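PDB 2PRR: alkylhydroperoxidase AhpD core: uncharacterized peroxidase-related protein from Ralstonia eutropha, which is functionally uncharacterized but probably acts as an AhpD-like peroxidase that reduces hydroperoxides. Local coordinates for residues D[38-43]-D[182-187]; D[67-72]-D[160-165]; D[82-87]-D[133-138]. All coordinates share one frame; numbering follows the deposited sequence.

From the N terminus the chain first reaches 38-43, at the start of helix 40-45, which meets 182-187, the lead into helix 185-189 near the C terminus; interaction 1 therefore closes the largest of the three loops and holds the other two inside it. Interaction 2 joins 67-72, the lead-in to helix 71-84, to helix 156-179. Interaction 3, nested within that loop, links the far end of helix 71-84 to the end of helix 122-137. No loops cross. Interactions 2 and 3 touch where Ala163 packs on Val134, and both reach the third subunit. Interaction 1 lies on the opposite side of the chain's centre from interaction 2, the two centres about 23 Å apart.

Interaction 1 (D[38-43]-D[182-187]); sequences VPNVFL and RPNDEF
Val38 opens the contact with its backbone: Val38 O accepts from Asn184 ND2 at 3.1 Å. The donor stands above the carbonyl plane, and the bond is bent. The side chain of Val38 turns the other way, onto helix 22-35.

Pro39 comes next and meets two different groups. Its CA lies close to Asn184 OD1, while Pro39 CB sits at the edge of the Phe187 ring, near its plane, 4.0 Å from Phe187 CZ. Phe187 reaches this place from the start of helix 185-189, and its ring also makes an edge-to-face contact with Phe37.

At Asn40 the polar pairing is densest. Asn40 N donates to Asn184 OD1 at 2.9 Å, in the carbonyl plane and on a lone pair of the amide oxygen. The side-chain amide of Asn184 thus takes hold of the turn that leads into helix 40-45 by both its ends: ND2 on the carbonyl of Val38, OD1 on the N-H two residues later. Such bridging of a turn by a buried asparagine fastens the C-terminal segment of this all-helical, AhpD-like subunit to the beginning of a helix far earlier in the chain.

The side chain of Asn40 answers in kind. With CG beside its own backbone N (chi1 -66°), the amide points across the gap, and Asn40 ND2 donates to Arg182 O at 2.8 Å, nearly straight at 167° and with the acceptor in the amide plane. Asn40 OD1 takes a further, weak bond from Asn184 ND2 at 3.0 Å; the two amide planes are 34° apart. Beyond its backbone carbonyl, Arg182 sends its side chain away to a salt bridge with Asp119 of the second subunit.

Interaction 2 (D[67-72]-D[160-165]); sequences GGLTKG and WDIAAI
Leu69 and Asp161 run past each other in opposite directions, and their apolar parts touch: Leu69 CD1 rests against Asp161 CB at 3.6 Å. The leucine holds CG beside its backbone N (chi1 -50°) and extends from there, which carries CD1 onto the surface of helix 156-179. There Leu69 CD1 also meets Ile162 CG1 at 4.0 Å and Ile165 CD1 at 4.2 Å, one methyl touching three residues of the helix. Ile77 of helix 71-84 packs on Leu69 and on both isoleucines.

OD2 of Asp161 is turned to the glycine pair. Two waters bridge Asp161 OD2 to the backbone, donating to the carboxylate oxygen while one accepts from Gly68 N and the other from Leu69 N. OD2 also forms a salt bridge with Lys65, while OD1 pairs with Arg48 of the third subunit, so both oxygens have charged partners.

Immediately after Leu69, Thr70 is the N-cap of helix 71-84, its OG1 bonded to Glu73 N. The arrangement is that of a helix lead-in packed against a neighbouring helix in an all-helical bundle, hydrophobic at the leucine and water-bridged at the backbone of Gly68 and Leu69.

Interaction 3 (D[82-87]-D[133-138]); sequences SAANQC and KVCKAS
Two helix ends come together here, with the CA atoms of Ala84 and Cys135 8.3 Å apart, where helix 71-84 stops in a Schellman motif completed by Gln86 and helix 122-137 nears its own end. Lys136 spans the gap. Its chain bends at chi2 (-68°) and then runs extended, bringing Lys136 NZ to Asn85 OD1 at 2.8 Å from a direction tilted 29° out of the carbonyl plane. Lys136 NZ also reaches Ala84 O at 2.8 Å in a weak bond. On the way, Lys136 CE presses on Ala84 CB at 3.5 Å, which is tight for two carbons, while Cys135 SG lies farther off, 4.5 Å from Ala84 CB.

A water adds a second bridge, donating to Asn85 OD1 at 2.8 Å and to Cys135 O at 3.2 Å. Cys135 O also accepts from Arg174 of the third subunit. Across the amide, Asn85 ND2 donates to Asn173 of helix 156-179, which helps fix the rotation that presents OD1 to the lysine.

Chemically, the ammonium sits at a helix C terminus, where its charge probably complements the negative end of the helix dipole, and the doubly engaged OD1 ties it there.

Interaction 1 (D[38-43]-D[182-187])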
ATOM      1  N   VAL D  38       3.149  23.062  31.348  1.00 40.73           N
ATOM      2  CA  VAL D  38       3.281  23.554  30.002  1.00 40.29           C
ATOM      3  C   VAL D  38       3.373  22.377  29.059  1.00 37.63           C
ATOM      4  O   VAL D  38       4.357  21.633  29.104  1.00 36.86           O
ATOM      5  CB  VAL D  38       4.527  24.444  29.812  1.00 40.47           C
ATOM      6  CG1 VAL D  38       4.630  24.894  28.324  1.00 42.28           C
ATOM      7  CG2 VAL D  38       4.464  25.671  30.752  1.00 39.45           C
ATOM      8  N   PRO D  39       2.336  22.185  28.228  1.00 36.65           N
ATOM      9  CA  PRO D  39       2.408  21.153  27.206  1.00 35.78           C
ATOM     10  C   PRO D  39       3.706  21.306  26.451  1.00 34.88           C
ATOM     11  O   PRO D  39       4.128  22.414  26.151  1.00 34.08           O
ATOM     12  CB  PRO D  39       1.226  21.469  26.315  1.00 35.42           C
ATOM     13  CG  PRO D  39       0.236  22.061  27.260  1.00 37.99           C
ATOM     14  CD  PRO D  39       1.032  22.861  28.223  1.00 35.27           C
ATOM     15  N   ASN D  40       4.340  20.192  26.131  1.00 35.89           N
ATOM     16  CA  ASN D  40       5.662  20.237  25.518  1.00 34.28           C
ATOM     17  C   ASN D  40       5.739  20.835  24.125  1.00 32.86           C
ATOM     18  O   ASN D  40       6.809  21.251  23.704  1.00 33.89           O
ATOM     19  CB  ASN D  40       6.333  18.856  25.615  1.00 33.43           C
ATOM     20  CG  ASN D  40       6.641  18.464  27.065  1.00 34.67           C
ATOM     21  OD1 ASN D  40       6.804  19.337  27.951  1.00 30.46           O
ATOM     22  ND2 ASN D  40       6.699  17.157  27.324  1.00 23.05           N
ATOM     23  N   VAL D  41       4.618  20.939  23.429  1.00 33.87           N
ATOM     24  CA  VAL D  41       4.616  21.509  22.072  1.00 34.05           C
ATOM     25  C   VAL D  41       5.097  22.980  22.139  1.00 34.35           C
ATOM     26  O   VAL D  41       5.808  23.436  21.242  1.00 33.13           O
ATOM     27  CB  VAL D  41       3.193  21.408  21.395  1.00 34.89           C
ATOM     28  CG1 VAL D  41       2.142  22.255  22.159  1.00 31.84           C
ATOM     29  CG2 VAL D  41       3.222  21.800  19.891  1.00 33.43           C
ATOM     30  N   PHE D  42       4.719  23.710  23.198  1.00 34.26           N
ATOM     31  CA  PHE D  42       5.129  25.111  23.332  1.00 34.13           C
ATOM     32  C   PHE D  42       6.634  25.257  23.550  1.00 34.44           C
ATOM     33  O   PHE D  42       7.275  26.104  22.951  1.00 35.34           O
ATOM     34  CB  PHE D  42       4.418  25.807  24.515  1.00 35.08           C
ATOM     35  CG  PHE D  42       2.928  25.945  24.354  1.00 35.78           C
ATOM     36  CD1 PHE D  42       2.386  27.024  23.683  1.00 35.88           C
ATOM     37  CD2 PHE D  42       2.060  24.998  24.901  1.00 41.39           C
ATOM     38  CE1 PHE D  42       0.990  27.148  23.544  1.00 37.99           C
ATOM     39  CE2 PHE D  42       0.673  25.115  24.753  1.00 38.45           C
ATOM     40  CZ  PHE D  42       0.148  26.189  24.076  1.00 36.02           C
ATOM     41  N   LEU D  43       7.186  24.430  24.422  1.00 34.23           N
ATOM     42  CA  LEU D  43       8.583  24.515  24.765  1.00 34.11           C
ATOM     43  C   LEU D  43       9.481  24.012  23.661  1.00 34.38           C
ATOM     44  O   LEU D  43      10.554  24.565  23.445  1.00 35.27           O
ATOM     45  CB  LEU D  43       8.832  23.716  26.038  1.00 36.20           C
ATOM     46  CG  LEU D  43       8.074  24.254  27.260  1.00 38.69           C
ATOM     47  CD1 LEU D  43       7.974  23.170  28.326  1.00 41.42           C
ATOM     48  CD2 LEU D  43       8.732  25.540  27.786  1.00 37.54           C
ATOM     49  N   ARG D 182       7.640  14.817  22.865  1.00 30.75           N
ATOM     50  CA  ARG D 182       7.153  13.905  23.898  1.00 28.85           C
ATOM     51  C   ARG D 182       5.925  14.413  24.649  1.00 30.80           C
ATOM     52  O   ARG D 182       5.958  15.505  25.252  1.00 30.75           O
ATOM     53  CB  ARG D 182       8.268  13.612  24.910  1.00 25.39           C
ATOM     54  CG  ARG D 182       7.924  12.496  25.890  1.00 26.93           C
ATOM     55  CD  ARG D 182       8.868  12.410  27.099  1.00 31.21           C
ATOM     56  NE  ARG D 182       8.337  11.459  28.085  1.00 32.21           N
ATOM     57  CZ  ARG D 182       8.545  10.139  28.063  1.00 26.30           C
ATOM     58  NH1 ARG D 182       9.322   9.566  27.159  1.00 28.82           N
ATOM     59  NH2 ARG D 182       7.981   9.379  28.984  1.00 32.52           N
ATOM     60  N   PRO D 183       4.849  13.604  24.642  1.00 31.31           N
ATOM     61  CA  PRO D 183       3.656  13.992  25.370  1.00 31.10           C
ATOM     62  C   PRO D 183       3.895  14.012  26.884  1.00 33.26           C
ATOM     63  O   PRO D 183       4.580  13.140  27.433  1.00 32.10           O
ATOM     64  CB  PRO D 183       2.621  12.938  24.982  1.00 30.71           C
ATOM     65  CG  PRO D 183       3.401  11.795  24.325  1.00 27.34           C
ATOM     66  CD  PRO D 183       4.716  12.299  23.943  1.00 29.07           C
ATOM     67  N   ASN D 184       3.332  15.019  27.538  1.00 33.15           N
ATOM     68  CA  ASN D 184       3.460  15.172  28.971  1.00 34.14           C
ATOM     69  C   ASN D 184       2.734  14.048  29.696  1.00 34.88           C
ATOM     70  O   ASN D 184       1.770  13.491  29.183  1.00 35.69           O
ATOM     71  CB  ASN D 184       2.892  16.524  29.438  1.00 34.07           C
ATOM     72  CG  ASN D 184       3.438  17.686  28.666  1.00 30.07           C
ATOM     73  OD1 ASN D 184       3.122  17.875  27.477  1.00 29.66           O
ATOM     74  ND2 ASN D 184       4.224  18.508  29.332  1.00 32.16           N
ATOM     75  N   ASP D 185       3.211  13.727  30.895  1.00 36.17           N
ATOM     76  CA  ASP D 185       2.655  12.650  31.706  1.00 36.83           C
ATOM     77  C   ASP D 185       1.204  12.885  32.057  1.00 35.89           C
ATOM     78  O   ASP D 185       0.424  11.953  32.151  1.00 35.71           O
ATOM     79  CB  ASP D 185       3.449  12.501  33.022  1.00 39.32           C
ATOM     80  CG  ASP D 185       4.839  11.884  32.835  1.00 41.77           C
ATOM     81  OD1 ASP D 185       5.249  11.571  31.692  1.00 42.38           O
ATOM     82  OD2 ASP D 185       5.525  11.718  33.868  1.00 43.23           O
ATOM     83  N   GLU D 186       0.857  14.143  32.254  1.00 37.31           N
ATOM     84  CA  GLU D 186      -0.474  14.520  32.674  1.00 38.12           C
ATOM     85  C   GLU D 186      -1.545  14.174  31.648  1.00 38.97           C
ATOM     86  O   GLU D 186      -2.676  13.868  32.022  1.00 40.94           O
ATOM     87  CB  GLU D 186      -0.555  16.017  32.968  1.00 39.59           C
ATOM     88  CG  GLU D 186       0.309  16.518  34.122  1.00 38.84           C
ATOM     89  CD  GLU D 186       1.765  16.708  33.756  1.00 42.08           C
ATOM     90  OE1 GLU D 186       2.213  16.226  32.683  1.00 46.18           O
ATOM     91  OE2 GLU D 186       2.469  17.336  34.556  1.00 45.29           O
ATOM     92  N   PHE D 187      -1.209  14.240  30.366  1.00 37.96           N
ATOM     93  CA  PHE D 187      -2.187  13.923  29.324  1.00 38.03           C
ATOM     94  C   PHE D 187      -2.692  12.480  29.352  1.00 38.27           C
ATOM     95  O   PHE D 187      -3.873  12.250  29.085  1.00 40.00           O
ATOM     96  CB  PHE D 187      -1.627  14.201  27.921  1.00 37.23           C
ATOM     97  CG  PHE D 187      -1.425  15.659  27.614  1.00 36.63           C
ATOM     98  CD1 PHE D 187      -2.472  16.568  27.756  1.00 30.02           C
ATOM     99  CD2 PHE D 187      -0.221  16.105  27.088  1.00 32.89           C
ATOM    100  CE1 PHE D 187      -2.306  17.888  27.446  1.00 35.10           C
ATOM    101  CE2 PHE D 187      -0.046  17.434  26.777  1.00 37.12           C
ATOM    102  CZ  PHE D 187      -1.096  18.337  26.969  1.00 37.42           C
TER

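Interaction 2 (D[67-72]-D[160-165])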
ATOM      1  N   GLY D  67     -17.873  28.271  14.862  1.00 47.50           N
ATOM      2  CA  GLY D  67     -18.007  27.344  13.738  1.00 45.40           C
ATOM      3  C   GLY D  67     -19.016  26.218  13.878  1.00 43.52           C
ATOM      4  O   GLY D  67     -19.582  25.978  14.934  1.00 43.74           O
ATOM      5  N   GLY D  68     -19.247  25.519  12.775  1.00 42.09           N
ATOM      6  CA  GLY D  68     -20.194  24.420  12.778  1.00 40.22           C
ATOM      7  C   GLY D  68     -19.708  23.207  13.556  1.00 38.54           C
ATOM      8  O   GLY D  68     -20.501  22.316  13.850  1.00 39.21           O
ATOM      9  N   LEU D  69     -18.418  23.152  13.880  1.00 36.19           N
ATOM     10  CA  LEU D  69     -17.893  22.035  14.642  1.00 35.03           C
ATOM     11  C   LEU D  69     -17.768  22.380  16.109  1.00 33.72           C
ATOM     12  O   LEU D  69     -17.326  23.452  16.455  1.00 34.18           O
ATOM     13  CB  LEU D  69     -16.528  21.641  14.100  1.00 35.05           C
ATOM     14  CG  LEU D  69     -16.468  21.455  12.597  1.00 30.35           C
ATOM     15  CD1 LEU D  69     -15.037  21.095  12.229  1.00 32.48           C
ATOM     16  CD2 LEU D  69     -17.471  20.391  12.150  1.00 33.56           C
ATOM     17  N   THR D  70     -18.151  21.465  16.983  1.00 35.03           N
ATOM     18  CA  THR D  70     -18.032  21.715  18.429  1.00 34.82           C
ATOM     19  C   THR D  70     -16.570  21.576  18.803  1.00 35.03           C
ATOM     20  O   THR D  70     -15.772  21.093  18.020  1.00 34.14           O
ATOM     21  CB  THR D  70     -18.849  20.705  19.259  1.00 35.77           C
ATOM     22  OG1 THR D  70     -18.336  19.393  19.038  1.00 34.20           O
ATOM     23  CG2 THR D  70     -20.323  20.708  18.863  1.00 30.79           C
ATOM     24  N   LYS D  71     -16.211  21.985  20.003  1.00 36.69           N
ATOM     25  CA  LYS D  71     -14.814  21.874  20.437  1.00 37.90           C
ATOM     26  C   LYS D  71     -14.344  20.406  20.521  1.00 36.64           C
ATOM     27  O   LYS D  71     -13.226  20.091  20.121  1.00 36.40           O
ATOM     28  CB  LYS D  71     -14.538  22.693  21.713  1.00 37.92           C
ATOM     29  CG  LYS D  71     -15.437  22.427  22.944  1.00 44.35           C
ATOM     30  CD  LYS D  71     -15.018  23.338  24.149  1.00 42.99           C
ATOM     31  CE  LYS D  71     -15.881  23.110  25.418  1.00 46.68           C
ATOM     32  N   GLY D  72     -15.213  19.515  20.984  1.00 35.04           N
ATOM     33  CA  GLY D  72     -14.887  18.103  21.063  1.00 34.17           C
ATOM     34  C   GLY D  72     -14.705  17.471  19.687  1.00 32.92           C
ATOM     35  O   GLY D  72     -13.802  16.669  19.473  1.00 33.30           O
ATOM     36  N   TRP D 160     -14.911  22.803   5.132  1.00 28.43           N
ATOM     37  CA  TRP D 160     -13.617  23.526   5.115  1.00 28.22           C
ATOM     38  C   TRP D 160     -12.942  23.465   6.503  1.00 28.84           C
ATOM     39  O   TRP D 160     -11.714  23.339   6.609  1.00 30.36           O
ATOM     40  CB  TRP D 160     -13.833  24.989   4.679  1.00 27.47           C
ATOM     41  CG  TRP D 160     -12.615  25.898   4.638  1.00 25.10           C
ATOM     42  CD1 TRP D 160     -11.798  26.236   5.686  1.00 24.17           C
ATOM     43  CD2 TRP D 160     -12.129  26.658   3.504  1.00 24.45           C
ATOM     44  NE1 TRP D 160     -10.816  27.094   5.260  1.00 25.28           N
ATOM     45  CE2 TRP D 160     -11.008  27.388   3.938  1.00 14.44           C
ATOM     46  CE3 TRP D 160     -12.537  26.793   2.180  1.00 22.93           C
ATOM     47  CZ2 TRP D 160     -10.293  28.228   3.094  1.00 19.15           C
ATOM     48  CZ3 TRP D 160     -11.815  27.621   1.344  1.00 24.57           C
ATOM     49  CH2 TRP D 160     -10.711  28.318   1.796  1.00 23.65           C
ATOM     50  N   ASP D 161     -13.740  23.574   7.556  1.00 28.63           N
ATOM     51  CA  ASP D 161     -13.230  23.493   8.908  1.00 28.28           C
ATOM     52  C   ASP D 161     -12.583  22.138   9.199  1.00 29.09           C
ATOM     53  O   ASP D 161     -11.518  22.073   9.814  1.00 29.41           O
ATOM     54  CB  ASP D 161     -14.354  23.759   9.899  1.00 29.82           C
ATOM     55  CG  ASP D 161     -14.806  25.227   9.912  1.00 29.96           C
ATOM     56  OD1 ASP D 161     -14.098  26.078   9.364  1.00 33.03           O
ATOM     57  OD2 ASP D 161     -15.861  25.528  10.499  1.00 34.79           O
ATOM     58  N   ILE D 162     -13.242  21.066   8.763  1.00 29.28           N
ATOM     59  CA  ILE D 162     -12.723  19.683   8.919  1.00 28.97           C
ATOM     60  C   ILE D 162     -11.378  19.565   8.236  1.00 27.11           C
ATOM     61  O   ILE D 162     -10.401  19.209   8.861  1.00 25.75           O
ATOM     62  CB  ILE D 162     -13.703  18.616   8.313  1.00 28.71           C
ATOM     63  CG1 ILE D 162     -15.011  18.584   9.102  1.00 22.83           C
ATOM     64  CG2 ILE D 162     -13.047  17.181   8.262  1.00 30.86           C
ATOM     65  CD1 ILE D 162     -16.161  17.924   8.379  1.00 24.40           C
ATOM     66  N   ALA D 163     -11.383  19.869   6.940  1.00 28.06           N
ATOM     67  CA  ALA D 163     -10.215  19.840   6.081  1.00 28.81           C
ATOM     68  C   ALA D 163      -9.065  20.716   6.594  1.00 29.22           C
ATOM     69  O   ALA D 163      -7.915  20.285   6.577  1.00 28.16           O
ATOM     70  CB  ALA D 163     -10.612  20.223   4.658  1.00 30.02           C
ATOM     71  N   ALA D 164      -9.372  21.914   7.095  1.00 28.57           N
ATOM     72  CA  ALA D 164      -8.350  22.790   7.627  1.00 28.52           C
ATOM     73  C   ALA D 164      -7.647  22.181   8.848  1.00 28.62           C
ATOM     74  O   ALA D 164      -6.422  22.173   8.937  1.00 27.32           O
ATOM     75  CB  ALA D 164      -8.957  24.161   7.976  1.00 30.30           C
ATOM     76  N   ILE D 165      -8.441  21.696   9.795  1.00 29.73           N
ATOM     77  CA  ILE D 165      -7.943  21.036  11.018  1.00 27.32           C
ATOM     78  C   ILE D 165      -7.082  19.829  10.604  1.00 27.79           C
ATOM     79  O   ILE D 165      -5.970  19.649  11.062  1.00 27.11           O
ATOM     80  CB  ILE D 165      -9.133  20.595  11.855  1.00 22.80           C
ATOM     81  CG1 ILE D 165      -9.752  21.826  12.558  1.00 27.92           C
ATOM     82  CG2 ILE D 165      -8.727  19.553  12.841  1.00 19.93           C
ATOM     83  CD1 ILE D 165     -11.019  21.537  13.236  1.00 19.28           C
TER
HETATM   84  O   HOH W   1     -18.336  25.835  10.055  1.00 40.61           O
HETATM   85  O   HOH W   2     -15.748  24.830  13.377  1.00 36.00           O

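Interaction 3 (D[82-87]-D[133-138])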
ATOM      1  N   SER D  82      -4.193  11.989  13.485  1.00 22.53           N
ATOM      2  CA  SER D  82      -2.929  11.798  14.203  1.00 22.58           C
ATOM      3  C   SER D  82      -2.632  10.346  14.435  1.00 23.32           C
ATOM      4  O   SER D  82      -1.471   9.914  14.423  1.00 25.84           O
ATOM      5  CB  SER D  82      -3.003  12.463  15.569  1.00 18.08           C
ATOM      6  OG  SER D  82      -3.468  13.789  15.441  1.00 19.77           O
ATOM      7  N   ALA D  83      -3.687   9.609  14.729  1.00 23.32           N
ATOM      8  CA  ALA D  83      -3.589   8.191  14.903  1.00 24.11           C
ATOM      9  C   ALA D  83      -3.123   7.588  13.561  1.00 22.61           C
ATOM     10  O   ALA D  83      -2.226   6.757  13.566  1.00 26.84           O
ATOM     11  CB  ALA D  83      -4.918   7.601  15.374  1.00 19.83           C
ATOM     12  N   ALA D  84      -3.688   8.033  12.438  1.00 25.20           N
ATOM     13  CA  ALA D  84      -3.273   7.564  11.045  1.00 22.61           C
ATOM     14  C   ALA D  84      -1.823   7.843  10.666  1.00 25.12           C
ATOM     15  O   ALA D  84      -1.228   7.116   9.875  1.00 27.77           O
ATOM     16  CB  ALA D  84      -4.114   8.216  10.048  1.00 17.48           C
ATOM     17  N   ASN D  85      -1.295   8.955  11.174  1.00 25.99           N
ATOM     18  CA  ASN D  85       0.094   9.383  11.027  1.00 24.78           C
ATOM     19  C   ASN D  85       0.986   8.815  12.127  1.00 25.23           C
ATOM     20  O   ASN D  85       2.206   9.066  12.134  1.00 24.13           O
ATOM     21  CB  ASN D  85       0.172  10.927  11.107  1.00 26.73           C
ATOM     22  CG  ASN D  85      -0.356  11.591   9.872  1.00 33.71           C
ATOM     23  OD1 ASN D  85      -0.356  11.001   8.786  1.00 13.88           O
ATOM     24  ND2 ASN D  85      -0.787  12.835  10.007  1.00 14.28           N
ATOM     25  N   GLN D  86       0.383   8.079  13.068  1.00 24.72           N
ATOM     26  CA  GLN D  86       1.093   7.519  14.189  1.00 25.90           C
ATOM     27  C   GLN D  86       1.893   8.562  14.915  1.00 25.89           C
ATOM     28  O   GLN D  86       3.071   8.364  15.188  1.00 24.72           O
ATOM     29  CB  GLN D  86       1.998   6.373  13.750  1.00 28.54           C
ATOM     30  CG  GLN D  86       1.211   5.306  13.053  1.00 29.17           C
ATOM     31  CD  GLN D  86       1.999   4.082  12.856  1.00 30.05           C
ATOM     32  OE1 GLN D  86       2.304   3.743  11.729  1.00 28.23           O
ATOM     33  NE2 GLN D  86       2.382   3.416  13.957  1.00 30.19           N
ATOM     34  N   CYS D  87       1.234   9.678  15.222  1.00 27.22           N
ATOM     35  CA  CYS D  87       1.863  10.731  15.976  1.00 26.23           C
ATOM     36  C   CYS D  87       1.560  10.519  17.444  1.00 28.86           C
ATOM     37  O   CYS D  87       0.430  10.748  17.916  1.00 29.18           O
ATOM     38  CB  CYS D  87       1.373  12.104  15.551  1.00 26.48           C
ATOM     39  SG  CYS D  87       2.127  13.457  16.523  1.00 28.35           S
ATOM     40  N   LYS D 133      -9.916  11.120   4.445  1.00 24.95           N
ATOM     41  CA  LYS D 133      -9.665  11.275   3.000  1.00 25.64           C
ATOM     42  C   LYS D 133      -8.748  12.477   2.699  1.00 26.10           C
ATOM     43  O   LYS D 133      -7.850  12.409   1.847  1.00 24.95           O
ATOM     44  CB  LYS D 133     -10.976  11.438   2.226  1.00 27.28           C
ATOM     45  CG  LYS D 133     -10.756  11.273   0.720  1.00 26.11           C
ATOM     46  CD  LYS D 133     -12.015  11.365  -0.110  1.00 27.54           C
ATOM     47  CE  LYS D 133     -11.707  10.788  -1.542  1.00 29.91           C
ATOM     48  NZ  LYS D 133     -12.817  10.947  -2.549  1.00 24.03           N
ATOM     49  N   VAL D 134      -9.005  13.590   3.383  1.00 26.00           N
ATOM     50  CA  VAL D 134      -8.181  14.758   3.260  1.00 24.77           C
ATOM     51  C   VAL D 134      -6.784  14.396   3.769  1.00 27.46           C
ATOM     52  O   VAL D 134      -5.777  14.746   3.163  1.00 28.98           O
ATOM     53  CB  VAL D 134      -8.718  15.924   4.145  1.00 24.80           C
ATOM     54  CG1 VAL D 134      -7.744  17.073   4.161  1.00 23.62           C
ATOM     55  CG2 VAL D 134     -10.090  16.383   3.693  1.00 22.30           C
ATOM     56  N   CYS D 135      -6.749  13.716   4.912  1.00 29.09           N
ATOM     57  CA  CYS D 135      -5.514  13.314   5.548  1.00 28.15           C
ATOM     58  C   CYS D 135      -4.653  12.454   4.638  1.00 26.18           C
ATOM     59  O   CYS D 135      -3.515  12.782   4.445  1.00 25.28           O
ATOM     60  CB  CYS D 135      -5.810  12.563   6.842  1.00 28.19           C
ATOM     61  SG  CYS D 135      -4.362  12.096   7.782  1.00 30.11           S
ATOM     62  N   LYS D 136      -5.207  11.409   4.025  1.00 28.50           N
ATOM     63  CA  LYS D 136      -4.401  10.483   3.186  1.00 27.59           C
ATOM     64  C   LYS D 136      -4.626  10.467   1.666  1.00 28.92           C
ATOM     65  O   LYS D 136      -3.847   9.842   0.941  1.00 30.19           O
ATOM     66  CB  LYS D 136      -4.630   9.045   3.651  1.00 30.82           C
ATOM     67  CG  LYS D 136      -4.263   8.746   5.095  1.00 35.63           C
ATOM     68  CD  LYS D 136      -2.760   8.816   5.408  1.00 37.89           C
ATOM     69  CE  LYS D 136      -2.577   8.611   6.949  1.00 37.78           C
ATOM     70  NZ  LYS D 136      -1.171   8.676   7.507  1.00 36.03           N
ATOM     71  N   ALA D 137      -5.686  11.075   1.167  1.00 28.73           N
ATOM     72  CA  ALA D 137      -5.903  11.110  -0.270  1.00 27.97           C
ATOM     73  C   ALA D 137      -6.686  12.340  -0.680  1.00 27.15           C
ATOM     74  O   ALA D 137      -7.715  12.248  -1.352  1.00 27.93           O
ATOM     75  CB  ALA D 137      -6.600   9.834  -0.720  1.00 32.40           C
ATOM     76  N   SER D 138      -6.180  13.508  -0.270  1.00 29.19           N
ATOM     77  CA  SER D 138      -6.823  14.794  -0.554  1.00 25.94           C
ATOM     78  C   SER D 138      -6.981  15.021  -2.059  1.00 26.74           C
ATOM     79  O   SER D 138      -7.983  15.580  -2.502  1.00 24.74           O
ATOM     80  CB  SER D 138      -6.041  15.937   0.077  1.00 25.35           C
ATOM     81  OG  SER D 138      -4.712  15.987  -0.396  1.00 23.80           O
TER
HETATM   82  O   HOH W   3      -1.016  11.958   6.259  1.00 19.51           O